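Side-chain contacts in nitrogenase molybdenum-iron protein alpha chain (Clostridium pasteurianum, PDB 4WES), which reduces dinitrogen to ammonium, as the alpha subunit of the nitrogenase molybdenum-iron protein, at a molybdenum-iron-sulfur cluster with bound homocitrate: residues Thr49-Ala54 with Ile441-His446; Ala184-Ala189 with Phe367-Arg372; Ala365-Glu368 with Asp374-Gly377. One frame throughout, in Å; residues are numbered along the deposited sequence.

Contact 1 of 3, residues Thr49-Ala54 with Ile441-His446; sequences TARGCA and IDDMNH. With CLF (Fe(8)-S(7) cluster), chain H.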
ATOM      1  N   THR A  49      17.779  10.728 -31.434  1.00 11.55           N
ATOM      2  CA  THR A  49      16.526  11.223 -31.966  1.00 10.79           C
ATOM      3  C   THR A  49      15.371  10.829 -31.038  1.00 10.18           C
ATOM      4  O   THR A  49      15.473   9.871 -30.269  1.00 11.32           O
ATOM      5  CB  THR A  49      16.276  10.606 -33.374  1.00 10.34           C
ATOM      6  OG1 THR A  49      15.091  11.183 -33.945  1.00 10.24           O
ATOM      7  CG2 THR A  49      16.159   9.089 -33.363  1.00 10.75           C
ATOM      8  N   ALA A  50      14.253  11.517 -31.182  1.00  9.32           N
ATOM      9  CA  ALA A  50      13.010  11.095 -30.533  1.00  9.86           C
ATOM     10  C   ALA A  50      12.114  10.256 -31.457  1.00  9.16           C
ATOM     11  O   ALA A  50      11.136   9.697 -31.002  1.00  8.90           O
ATOM     12  CB  ALA A  50      12.240  12.294 -30.037  1.00 10.45           C
ATOM     13  N   ARG A  51      12.482  10.181 -32.729  1.00  8.83           N
ATOM     14  CA  ARG A  51      11.637   9.517 -33.750  1.00  8.37           C
ATOM     15  C   ARG A  51      11.386   8.060 -33.520  1.00  8.44           C
ATOM     16  O   ARG A  51      12.214   7.326 -32.966  1.00  9.42           O
ATOM     17  CB  ARG A  51      12.300   9.644 -35.122  1.00  9.32           C
ATOM     18  CG  ARG A  51      12.215  11.032 -35.722  1.00  9.24           C
ATOM     19  CD  ARG A  51      13.031  11.100 -36.982  1.00  9.89           C
ATOM     20  NE  ARG A  51      12.686  12.233 -37.799  1.00 10.47           N
ATOM     21  CZ  ARG A  51      13.117  12.434 -39.024  1.00 10.29           C
ATOM     22  NH1 ARG A  51      14.031  11.643 -39.554  1.00 10.72           N
ATOM     23  NH2 ARG A  51      12.642  13.444 -39.733  1.00 11.34           N
ATOM     24  N   GLY A  52      10.217   7.629 -34.026  1.00  8.75           N
ATOM     25  CA  GLY A  52       9.882   6.217 -34.141  1.00  8.67           C
ATOM     26  C   GLY A  52       9.844   5.763 -35.576  1.00  8.50           C
ATOM     27  O   GLY A  52      10.487   6.343 -36.441  1.00  9.41           O
ATOM     28  N   CYS A  53       9.069   4.706 -35.809  1.00  8.38           N
ATOM     29  CA  CYS A  53       9.101   3.989 -37.069  1.00  8.41           C
ATOM     30  C   CYS A  53       7.760   4.005 -37.796  1.00  8.83           C
ATOM     31  O   CYS A  53       6.723   4.450 -37.280  1.00  8.59           O
ATOM     32  CB  CYS A  53       9.525   2.543 -36.863  1.00  9.23           C
ATOM     33  SG  CYS A  53       8.295   1.584 -35.932  1.00  8.72           S
ATOM     34  N   ALA A  54       7.754   3.483 -39.027  1.00  8.70           N
ATOM     35  CA  ALA A  54       6.526   3.472 -39.832  1.00  8.58           C
ATOM     36  C   ALA A  54       5.435   2.587 -39.243  1.00  8.39           C
ATOM     37  O   ALA A  54       4.261   2.878 -39.406  1.00  9.18           O
ATOM     38  CB  ALA A  54       6.840   3.025 -41.249  1.00 10.10           C
ATOM     39  N   ILE A 441      13.364  23.897 -34.898  1.00 10.63           N
ATOM     40  CA  ILE A 441      14.346  22.810 -34.943  1.00 10.80           C
ATOM     41  C   ILE A 441      13.639  21.508 -35.345  1.00 11.05           C
ATOM     42  O   ILE A 441      12.870  20.923 -34.574  1.00 12.28           O
ATOM     43  CB  ILE A 441      15.054  22.592 -33.590  1.00 11.03           C
ATOM     44  CG1 ILE A 441      15.690  23.896 -33.064  1.00 13.30           C
ATOM     45  CG2 ILE A 441      16.090  21.494 -33.760  1.00 12.05           C
ATOM     46  CD1 ILE A 441      16.242  23.769 -31.657  1.00 13.52           C
ATOM     47  N   ASP A 442      13.920  21.039 -36.546  1.00 10.10           N
ATOM     48  CA  ASP A 442      13.378  19.788 -37.053  1.00 10.36           C
ATOM     49  C   ASP A 442      14.235  18.623 -36.573  1.00  9.73           C
ATOM     50  O   ASP A 442      15.463  18.663 -36.635  1.00 10.92           O
ATOM     51  CB  ASP A 442      13.314  19.822 -38.579  1.00 10.31           C
ATOM     52  CG  ASP A 442      12.814  18.542 -39.177  1.00 10.35           C
ATOM     53  OD1 ASP A 442      11.604  18.276 -38.995  1.00 10.56           O
ATOM     54  OD2 ASP A 442      13.624  17.817 -39.788  1.00 11.27           O
ATOM     55  N   ASP A 443      13.573  17.551 -36.121  1.00  9.37           N
ATOM     56  CA  ASP A 443      14.261  16.371 -35.590  1.00  9.58           C
ATOM     57  C   ASP A 443      15.276  16.798 -34.523  1.00  9.50           C
ATOM     58  O   ASP A 443      16.434  16.377 -34.515  1.00 10.92           O
ATOM     59  CB  ASP A 443      14.902  15.542 -36.711  1.00 10.29           C
ATOM     60  CG  ASP A 443      15.270  14.105 -36.312  1.00  9.75           C
ATOM     61  OD1 ASP A 443      14.942  13.628 -35.205  1.00 10.49           O
ATOM     62  OD2 ASP A 443      15.960  13.450 -37.162  1.00 10.99           O
ATOM     63  N   MET A 444      14.832  17.619 -33.595  1.00  9.94           N
ATOM     64  CA  MET A 444      15.671  18.060 -32.467  1.00  9.74           C
ATOM     65  C   MET A 444      16.205  16.881 -31.708  1.00  9.36           C
ATOM     66  O   MET A 444      15.435  16.003 -31.279  1.00 10.63           O
ATOM     67  CB  MET A 444      14.823  18.911 -31.515  1.00 10.09           C
ATOM     68  CG  MET A 444      15.653  19.517 -30.402  1.00 10.67           C
ATOM     69  SD  MET A 444      14.666  20.305 -29.098  1.00 11.22           S
ATOM     70  CE  MET A 444      13.940  18.898 -28.325  1.00 12.29           C
ATOM     71  N   ASN A 445      17.520  16.867 -31.504  1.00  9.52           N
ATOM     72  CA  ASN A 445      18.166  15.782 -30.772  1.00  9.84           C
ATOM     73  C   ASN A 445      18.590  16.234 -29.386  1.00  9.46           C
ATOM     74  O   ASN A 445      18.431  17.386 -29.016  1.00 10.00           O
ATOM     75  CB  ASN A 445      19.301  15.200 -31.601  1.00 10.17           C
ATOM     76  CG  ASN A 445      20.360  16.216 -31.906  1.00 10.69           C
ATOM     77  OD1 ASN A 445      20.888  16.883 -31.002  1.00 11.46           O
ATOM     78  ND2 ASN A 445      20.716  16.349 -33.184  1.00 11.77           N
ATOM     79  N   HIS A 446      19.155  15.311 -28.622  1.00  9.31           N
ATOM     80  CA  HIS A 446      19.536  15.605 -27.245  1.00 10.49           C
ATOM     81  C   HIS A 446      20.533  16.749 -27.170  1.00  9.97           C
ATOM     82  O   HIS A 446      20.388  17.640 -26.353  1.00 10.73           O
ATOM     83  CB  HIS A 446      20.102  14.337 -26.586  1.00 11.25           C
ATOM     84  CG  HIS A 446      20.577  14.568 -25.206  1.00 11.66           C
ATOM     85  ND1 HIS A 446      19.731  14.896 -24.170  1.00 11.94           N
ATOM     86  CD2 HIS A 446      21.832  14.601 -24.700  1.00 13.54           C
ATOM     87  CE1 HIS A 446      20.451  15.122 -23.092  1.00 12.69           C
ATOM     88  NE2 HIS A 446      21.713  14.911 -23.378  1.00 13.94           N
TER
HETATM   89 FE1  CLF H 604      10.796  -2.561 -36.453  1.00  8.84          FE
HETATM   90 FE2  CLF H 604      11.159  -1.758 -34.117  1.00  9.41          FE
HETATM   91 FE3  CLF H 604       9.150  -0.509 -35.545  1.00  8.59          FE
HETATM   92 FE4  CLF H 604       8.944  -3.067 -34.669  1.00  8.55          FE
HETATM   93  S1  CLF H 604      11.065  -4.163 -34.708  1.00  9.07           S
HETATM   94  S2A CLF H 604      11.435  -0.378 -35.928  1.00  9.11           S
HETATM   95  S4A CLF H 604       9.048  -1.197 -33.371  1.00  9.16           S
HETATM   96  S3A CLF H 604       8.503  -2.350 -36.825  1.00  8.69           S
HETATM   97 FE5  CLF H 604       9.130  -5.330 -32.073  0.66 11.95          FE
HETATM   98 FE6  CLF H 604      12.137  -7.105 -33.017  0.66 10.01          FE
HETATM   99 FE7  CLF H 604      11.435  -5.838 -30.679  1.00  8.51          FE
HETATM  100 FE8  CLF H 604      12.024  -4.000 -32.553  1.00  9.34          FE
HETATM  101  S2B CLF H 604      10.141  -7.291 -31.905  1.00  9.43           S
HETATM  102  S3B CLF H 604      13.441  -5.618 -31.816  1.00  9.35           S
HETATM  103  S4B CLF H 604      10.387  -3.795 -30.926  1.00  8.70           S
HETATM  104  O   HOH W   1      14.103  14.066 -32.659  1.00 10.43           O
HETATM  105  O   HOH W   2      10.852  15.979 -40.239  1.00 10.66           O
HETATM  106  O   HOH W   3      14.094  15.499 -41.205  1.00 10.96           O
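With OG1 of T49 turned away from its own backbone N (chi1 -175°) and CG of D443 likewise (chi1 -163°), hydroxyl and carboxylate meet directly. OG1 donates to OD1 of D443 over 2.8 Å, on the syn side of that oxygen, and in turn accepts from the backbone N of R51 at 3.0 Å, which closes an ST turn. R51 reaches across the same carboxylate with an extended chain. Its CD lies 3.6 Å from D443 OD1, and the guanidinium lies over the carboxylate with the two planes only 17° apart. D443 OD2 sits above the guanidinium face, 3.6 Å from R51 NE, so this is a salt bridge by charge alone; no N-H points at it. The N-H groups go elsewhere: NE to the carbonyl of E368, NH1 to T41 and T43. Water 1 gives D443 OD1 a second bond, at 2.7 Å, while accepting from A50 N and donating to M444 O. Further out, waters 2 and 3 lie between NH2 of R51, by weak bonds, and the D442 carboxylate, whose OD1 also binds Y375. Beyond R51 the chain runs to C53, whose SG binds FE3 of the [8Fe-7S] cluster at 2.3 Å. Thus the buried D443 carboxylate is matched by a stacked positive charge, a hydroxyl and a water, which would probably favour its ionised form.

Contact 2 of 3, residues Ala184-Ala189 with Phe367-Arg372; sequences AGHHIA and FEFAHR. With ICS (iron-sulfur-molybdenum cluster with interstitial carbon), chain F.
H186 reaches from helix 182-196 toward F369 in the loop after strand 361-367. Its CB leaves the helix on the side facing that loop, and CG stands opposite the carbonyl carbon (chi1 -57°), which sends the imidazole outward to the molybdenum-iron-sulfur cluster. On the ring, CE1 is the atom that touches the phenylalanine, 3.8 Å from F369 CE1, and it is equally far from the cluster sulfur S2B. NE2, at the tip, comes within 3.2 Å of S2B, which lies in the plane of the imidazole at its edge. F369 approaches the same sulfur with CZ, 3.4 Å away, while its CE1 is 3.7 Å from S1A, a sulfur in the plane of the phenyl ring. The two rings are steeply inclined, planes at 76° and centroids 5.7 Å apart. V62 of helix 54-63 and R264 and S265 of helix 263-277 also pack on H186, and S181 touches F369. A polar and an apolar ring thus share S2B, one of the sulfurs bridging the two halves of the cluster. The pair forms part of the protein wall of the nitrogenase FeMo-cofactor pocket, whose ligands C262 and H482 hold the cluster at its two ends.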
ATOM      1  N   ALA A 184       5.763   7.893 -42.601  1.00  9.02           N
ATOM      2  CA  ALA A 184       5.464   6.917 -43.656  1.00  9.77           C
ATOM      3  C   ALA A 184       4.289   6.022 -43.269  1.00  9.54           C
ATOM      4  O   ALA A 184       3.493   5.598 -44.120  1.00  9.52           O
ATOM      5  CB  ALA A 184       6.700   6.114 -43.985  1.00 11.00           C
ATOM      6  N   GLY A 185       4.224   5.678 -41.987  1.00  9.06           N
ATOM      7  CA  GLY A 185       3.124   4.857 -41.510  1.00  9.12           C
ATOM      8  C   GLY A 185       1.759   5.522 -41.636  1.00  8.70           C
ATOM      9  O   GLY A 185       0.777   4.863 -41.939  1.00  9.10           O
ATOM     10  N   HIS A 186       1.698   6.832 -41.415  1.00  8.64           N
ATOM     11  CA  HIS A 186       0.453   7.536 -41.648  1.00  8.75           C
ATOM     12  C   HIS A 186       0.020   7.357 -43.094  1.00  9.06           C
ATOM     13  O   HIS A 186      -1.147   7.068 -43.395  1.00  9.08           O
ATOM     14  CB  HIS A 186       0.588   9.044 -41.459  1.00  9.12           C
ATOM     15  CG  HIS A 186       1.076   9.498 -40.123  1.00  8.24           C
ATOM     16  ND1 HIS A 186       1.695  10.726 -39.983  1.00  9.06           N
ATOM     17  CD2 HIS A 186       1.038   8.919 -38.904  1.00  8.90           C
ATOM     18  CE1 HIS A 186       1.981  10.884 -38.707  1.00  9.42           C
ATOM     19  NE2 HIS A 186       1.622   9.808 -38.038  1.00  8.95           N
ATOM     20  N   HIS A 187       0.974   7.560 -44.005  1.00  9.00           N
ATOM     21  CA  HIS A 187       0.645   7.531 -45.437  1.00  9.55           C
ATOM     22  C   HIS A 187       0.158   6.122 -45.826  1.00  9.95           C
ATOM     23  O   HIS A 187      -0.838   5.955 -46.529  1.00 10.26           O
ATOM     24  CB  HIS A 187       1.869   7.955 -46.221  1.00 10.18           C
ATOM     25  CG  HIS A 187       1.601   8.278 -47.652  1.00 10.98           C
ATOM     26  ND1 HIS A 187       2.486   9.004 -48.402  1.00 11.94           N
ATOM     27  CD2 HIS A 187       0.547   8.029 -48.450  1.00 11.46           C
ATOM     28  CE1 HIS A 187       2.010   9.178 -49.620  1.00 12.99           C
ATOM     29  NE2 HIS A 187       0.835   8.585 -49.673  1.00 12.10           N
ATOM     30  N   ILE A 188       0.877   5.108 -45.363  1.00  9.05           N
ATOM     31  CA  ILE A 188       0.529   3.724 -45.641  1.00  9.69           C
ATOM     32  C   ILE A 188      -0.864   3.417 -45.084  1.00  9.48           C
ATOM     33  O   ILE A 188      -1.700   2.770 -45.764  1.00 10.62           O
ATOM     34  CB  ILE A 188       1.608   2.790 -45.044  1.00  9.87           C
ATOM     35  CG1 ILE A 188       2.917   2.941 -45.834  1.00 10.86           C
ATOM     36  CG2 ILE A 188       1.155   1.326 -45.068  1.00  9.97           C
ATOM     37  CD1 ILE A 188       4.160   2.455 -45.106  1.00 11.82           C
ATOM     38  N   ALA A 189      -1.183   3.863 -43.878  1.00  8.96           N
ATOM     39  CA  ALA A 189      -2.500   3.647 -43.328  1.00  9.47           C
ATOM     40  C   ALA A 189      -3.556   4.347 -44.167  1.00  9.34           C
ATOM     41  O   ALA A 189      -4.624   3.772 -44.458  1.00 10.09           O
ATOM     42  CB  ALA A 189      -2.574   4.118 -41.885  1.00  9.80           C
ATOM     43  N   PHE A 367       9.252  19.810 -34.784  1.00  9.67           N
ATOM     44  CA  PHE A 367       8.593  18.540 -34.938  1.00  9.73           C
ATOM     45  C   PHE A 367       9.586  17.431 -35.150  1.00  9.58           C
ATOM     46  O   PHE A 367      10.640  17.629 -35.777  1.00 10.23           O
ATOM     47  CB  PHE A 367       7.691  18.577 -36.166  1.00  9.72           C
ATOM     48  CG  PHE A 367       6.499  19.490 -36.080  1.00 10.12           C
ATOM     49  CD1 PHE A 367       5.478  19.290 -35.152  1.00 11.00           C
ATOM     50  CD2 PHE A 367       6.356  20.538 -36.997  1.00 10.98           C
ATOM     51  CE1 PHE A 367       4.343  20.092 -35.147  1.00 11.76           C
ATOM     52  CE2 PHE A 367       5.203  21.324 -36.995  1.00 12.17           C
ATOM     53  CZ  PHE A 367       4.215  21.103 -36.066  1.00 11.60           C
ATOM     54  N   GLU A 368       9.236  16.231 -34.675  1.00 10.21           N
ATOM     55  CA  GLU A 368      10.012  15.034 -34.991  1.00  9.37           C
ATOM     56  C   GLU A 368      10.022  14.753 -36.482  1.00  8.71           C
ATOM     57  O   GLU A 368      11.083  14.399 -37.018  1.00  9.93           O
ATOM     58  CB  GLU A 368       9.465  13.807 -34.269  1.00  9.14           C
ATOM     59  CG  GLU A 368       9.547  13.784 -32.751  1.00 10.30           C
ATOM     60  CD  GLU A 368       8.994  12.506 -32.140  1.00 10.67           C
ATOM     61  OE1 GLU A 368       8.738  12.541 -30.885  1.00 11.26           O
ATOM     62  OE2 GLU A 368       8.827  11.483 -32.839  1.00 10.56           O
ATOM     63  N   PHE A 369       8.853  14.789 -37.120  1.00  9.02           N
ATOM     64  CA  PHE A 369       8.725  14.127 -38.430  1.00  9.41           C
ATOM     65  C   PHE A 369       7.794  14.841 -39.396  1.00  9.31           C
ATOM     66  O   PHE A 369       7.444  14.296 -40.443  1.00 10.16           O
ATOM     67  CB  PHE A 369       8.259  12.658 -38.220  1.00  9.39           C
ATOM     68  CG  PHE A 369       7.004  12.537 -37.394  1.00  8.95           C
ATOM     69  CD1 PHE A 369       5.767  12.955 -37.874  1.00  9.33           C
ATOM     70  CD2 PHE A 369       7.079  12.029 -36.117  1.00  9.28           C
ATOM     71  CE1 PHE A 369       4.669  12.941 -37.081  1.00  9.74           C
ATOM     72  CE2 PHE A 369       5.948  11.977 -35.318  1.00  9.73           C
ATOM     73  CZ  PHE A 369       4.760  12.465 -35.783  1.00  9.71           C
ATOM     74  N   ALA A 370       7.376  16.062 -39.059  1.00  9.16           N
ATOM     75  CA  ALA A 370       6.540  16.830 -39.961  1.00  9.86           C
ATOM     76  C   ALA A 370       7.298  17.117 -41.255  1.00  9.64           C
ATOM     77  O   ALA A 370       8.520  17.025 -41.332  1.00 10.86           O
ATOM     78  CB  ALA A 370       6.117  18.136 -39.308  1.00 11.30           C
ATOM     79  N   HIS A 371       6.547  17.525 -42.271  1.00  9.78           N
ATOM     80  CA  HIS A 371       7.104  17.823 -43.560  1.00 10.19           C
ATOM     81  C   HIS A 371       7.192  19.349 -43.731  1.00 10.19           C
ATOM     82  O   HIS A 371       6.650  20.106 -42.918  1.00 10.15           O
ATOM     83  CB  HIS A 371       6.282  17.197 -44.698  1.00  9.78           C
ATOM     84  CG  HIS A 371       6.142  15.709 -44.614  1.00 10.08           C
ATOM     85  ND1 HIS A 371       5.566  14.991 -45.638  1.00 10.77           N
ATOM     86  CD2 HIS A 371       6.392  14.809 -43.632  1.00  9.94           C
ATOM     87  CE1 HIS A 371       5.500  13.717 -45.298  1.00 10.58           C
ATOM     88  NE2 HIS A 371       5.990  13.572 -44.087  1.00 10.80           N
ATOM     89  N   ARG A 372       7.810  19.804 -44.828  1.00 10.54           N
ATOM     90  CA  ARG A 372       7.953  21.245 -45.028  1.00 10.82           C
ATOM     91  C   ARG A 372       6.603  21.948 -45.011  1.00 11.20           C
ATOM     92  O   ARG A 372       6.518  23.085 -44.537  1.00 12.01           O
ATOM     93  CB  ARG A 372       8.692  21.546 -46.328  1.00 11.67           C
ATOM     94  CG  ARG A 372      10.204  21.362 -46.230  1.00 12.22           C
ATOM     95  CD  ARG A 372      10.893  21.776 -47.516  1.00 12.81           C
ATOM     96  NE  ARG A 372      10.633  23.176 -47.813  1.00 13.14           N
ATOM     97  CZ  ARG A 372      10.366  23.641 -49.013  1.00 14.15           C
ATOM     98  NH1 ARG A 372      10.493  22.879 -50.088  1.00 15.63           N
ATOM     99  NH2 ARG A 372      10.002  24.899 -49.135  1.00 15.56           N
TER
HETATM  100 FE1  ICS F 602      -0.948  13.795 -35.570  1.00  8.52          FE
HETATM  101 MO1  ICS F 602       2.719  11.192 -30.263  1.00  7.47          MO
HETATM  102 FE2  ICS F 602       0.888  11.999 -34.884  1.00  8.08          FE
HETATM  103 FE3  ICS F 602      -1.142  12.528 -33.226  1.00  8.15          FE
HETATM  104 FE4  ICS F 602       0.743  14.350 -33.661  1.00  8.18          FE
HETATM  105 FE5  ICS F 602       2.131  13.386 -31.709  1.00  7.79          FE
HETATM  106 FE6  ICS F 602       2.217  11.038 -32.896  1.00  7.80          FE
HETATM  107 FE7  ICS F 602       0.270  11.578 -31.274  1.00  7.73          FE
HETATM  108  CX  ICS F 602       0.850  12.530 -32.962  1.00  8.35           C
HETATM  109  S1A ICS F 602       1.330  13.993 -35.854  1.00  8.76           S
HETATM  110  S1B ICS F 602       3.964  12.107 -32.018  1.00  7.90           S
HETATM  111  S2A ICS F 602      -1.304  11.582 -35.307  1.00  8.61           S
HETATM  112  S2B ICS F 602       2.329  10.304 -34.950  1.00  8.23           S
HETATM  113  S3A ICS F 602       2.106  15.545 -32.360  1.00  8.42           S
HETATM  114  S3B ICS F 602       1.360   9.622 -31.414  1.00  7.64           S
HETATM  115  S4A ICS F 602      -1.515  14.742 -33.541  1.00  8.70           S
HETATM  116  S4B ICS F 602       1.195  12.890 -29.736  1.00  7.77           S
HETATM  117  S5A ICS F 602      -1.929  11.511 -31.399  1.00  8.36           S

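Contact 3 of 3, residues Ala365-Glu368 with Asp374-Gly377; sequences AGFE and DYEG
Strand 361-367 ends in a loop that leads into the short helix 372-376, and this contact folds the helix back over the end of the strand. Its centre is an edge-to-face pair: the edge of the F367 ring is directed at the face of Y375, with centroids 5.2 Å apart and planes at 68°. CD2 of F367 does the touching, 3.7 Å from Y375 CE1, and lies above the tyrosine ring near its rim. The two side chains run past each other in opposite directions, which brings the phenol oxygen back to the base of the phenylalanine: Y375 OH lies 3.4 Å from F367 CB. It accepts a hydrogen bond from F367 N, 3.1 Å long and bent to 144° at the hydrogen. D442 OD1 is the stronger partner of this hydroxyl, so one oxygen serves both the strand and the neighbouring loop. CG of Y375 points away from its carbonyl carbon (chi1 -71°), and the ring extends toward the strand, its edge meeting CA of G366. Next along the same edge of the phenyl ring, CE2 of F367 lies 4.3 Å from D374 CB, while the D374 carboxylate turns to H263, R264 and H371 N. M430 packs on both rings. Strand, loop and helix in this order, with the helix laid against the strand it follows, make a beta-alpha unit at the C-terminal end of a parallel strand of the mixed sheet.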
ATOM      1  N   ALA A 365      10.241  25.967 -31.292  1.00 10.10           N
ATOM      2  CA  ALA A 365       9.305  24.908 -31.634  1.00  9.90           C
ATOM      3  C   ALA A 365       9.888  24.028 -32.701  1.00 10.06           C
ATOM      4  O   ALA A 365      10.701  24.450 -33.528  1.00 12.23           O
ATOM      5  CB  ALA A 365       7.990  25.482 -32.110  1.00 11.36           C
ATOM      6  N   GLY A 366       9.471  22.759 -32.708  1.00  9.75           N
ATOM      7  CA  GLY A 366       9.923  21.845 -33.739  1.00 10.44           C
ATOM      8  C   GLY A 366       9.050  20.623 -33.761  1.00  9.54           C
ATOM      9  O   GLY A 366       8.236  20.393 -32.855  1.00  9.91           O
ATOM     10  N   PHE A 367       9.252  19.810 -34.784  1.00  9.67           N
ATOM     11  CA  PHE A 367       8.593  18.540 -34.938  1.00  9.73           C
ATOM     12  C   PHE A 367       9.586  17.431 -35.150  1.00  9.58           C
ATOM     13  O   PHE A 367      10.640  17.629 -35.777  1.00 10.23           O
ATOM     14  CB  PHE A 367       7.691  18.577 -36.166  1.00  9.72           C
ATOM     15  CG  PHE A 367       6.499  19.490 -36.080  1.00 10.12           C
ATOM     16  CD1 PHE A 367       5.478  19.290 -35.152  1.00 11.00           C
ATOM     17  CD2 PHE A 367       6.356  20.538 -36.997  1.00 10.98           C
ATOM     18  CE1 PHE A 367       4.343  20.092 -35.147  1.00 11.76           C
ATOM     19  CE2 PHE A 367       5.203  21.324 -36.995  1.00 12.17           C
ATOM     20  CZ  PHE A 367       4.215  21.103 -36.066  1.00 11.60           C
ATOM     21  N   GLU A 368       9.236  16.231 -34.675  1.00 10.21           N
ATOM     22  CA  GLU A 368      10.012  15.034 -34.991  1.00  9.37           C
ATOM     23  C   GLU A 368      10.022  14.753 -36.482  1.00  8.71           C
ATOM     24  O   GLU A 368      11.083  14.399 -37.018  1.00  9.93           O
ATOM     25  CB  GLU A 368       9.465  13.807 -34.269  1.00  9.14           C
ATOM     26  CG  GLU A 368       9.547  13.784 -32.751  1.00 10.30           C
ATOM     27  CD  GLU A 368       8.994  12.506 -32.140  1.00 10.67           C
ATOM     28  OE1 GLU A 368       8.738  12.541 -30.885  1.00 11.26           O
ATOM     29  OE2 GLU A 368       8.827  11.483 -32.839  1.00 10.56           O
ATOM     30  N   ASP A 374       3.990  21.363 -43.165  1.00 10.37           N
ATOM     31  CA  ASP A 374       3.550  21.624 -41.791  1.00 10.34           C
ATOM     32  C   ASP A 374       4.277  22.821 -41.181  1.00 10.34           C
ATOM     33  O   ASP A 374       3.715  23.527 -40.342  1.00 11.11           O
ATOM     34  CB  ASP A 374       3.752  20.398 -40.924  1.00  9.92           C
ATOM     35  CG  ASP A 374       3.022  19.192 -41.490  1.00  9.67           C
ATOM     36  OD1 ASP A 374       1.778  19.168 -41.423  1.00 10.50           O
ATOM     37  OD2 ASP A 374       3.723  18.323 -42.036  1.00 10.92           O
ATOM     38  N   TYR A 375       5.556  22.997 -41.528  1.00 10.48           N
ATOM     39  CA  TYR A 375       6.335  24.146 -41.054  1.00 11.03           C
ATOM     40  C   TYR A 375       5.979  25.426 -41.792  1.00 10.98           C
ATOM     41  O   TYR A 375       5.782  26.473 -41.163  1.00 12.39           O
ATOM     42  CB  TYR A 375       7.819  23.867 -41.210  1.00 10.54           C
ATOM     43  CG  TYR A 375       8.433  22.851 -40.270  1.00 10.69           C
ATOM     44  CD1 TYR A 375       8.781  23.197 -38.972  1.00 11.10           C
ATOM     45  CD2 TYR A 375       8.678  21.540 -40.671  1.00 11.21           C
ATOM     46  CE1 TYR A 375       9.403  22.299 -38.103  1.00 10.66           C
ATOM     47  CE2 TYR A 375       9.303  20.634 -39.833  1.00 10.47           C
ATOM     48  CZ  TYR A 375       9.674  21.012 -38.540  1.00  9.91           C
ATOM     49  OH  TYR A 375      10.276  20.153 -37.681  1.00 10.34           O
ATOM     50  N   GLU A 376       5.945  25.368 -43.122  1.00 11.38           N
ATOM     51  CA  GLU A 376       5.929  26.528 -44.012  1.00 11.80           C
ATOM     52  C   GLU A 376       4.579  26.810 -44.639  1.00 12.08           C
ATOM     53  O   GLU A 376       4.391  27.864 -45.264  1.00 13.21           O
ATOM     54  CB  GLU A 376       6.951  26.331 -45.124  1.00 12.22           C
ATOM     55  CG  GLU A 376       8.395  26.136 -44.663  1.00 13.18           C
ATOM     56  CD  GLU A 376       9.356  25.821 -45.775  1.00 14.07           C
ATOM     57  OE1 GLU A 376       9.256  26.498 -46.841  1.00 15.24           O
ATOM     58  OE2 GLU A 376      10.203  24.908 -45.615  1.00 13.51           O
ATOM     59  N   GLY A 377       3.661  25.860 -44.529  1.00 12.22           N
ATOM     60  CA  GLY A 377       2.373  25.910 -45.167  1.00 12.37           C
ATOM     61  C   GLY A 377       2.249  25.108 -46.436  1.00 12.92           C
ATOM     62  O   GLY A 377       3.249  24.814 -47.108  1.00 12.73           O
TER

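Along the chain the segments come in the order 49-54, 184-189, 365-372, 374-377 and 441-446, so contacts 2 and 3 lie inside the long loop closed by contact 1; all three centres are 11 to 12 Å apart. Strand 361-367 and the turn after it join them: F367 and E368 belong to both contact 2 and contact 3, and in the mixed sheet this strand runs parallel to 439-441, whose following loop gives contact 1 its second segment. Besides the side-chain bonds between the contacts, D443 N meets F367 O at 3.0 Å. In this way the loop carrying C53, a ligand of the [8Fe-7S] cluster, is tied to the turn that brings F369 to the molybdenum-iron-sulfur cluster.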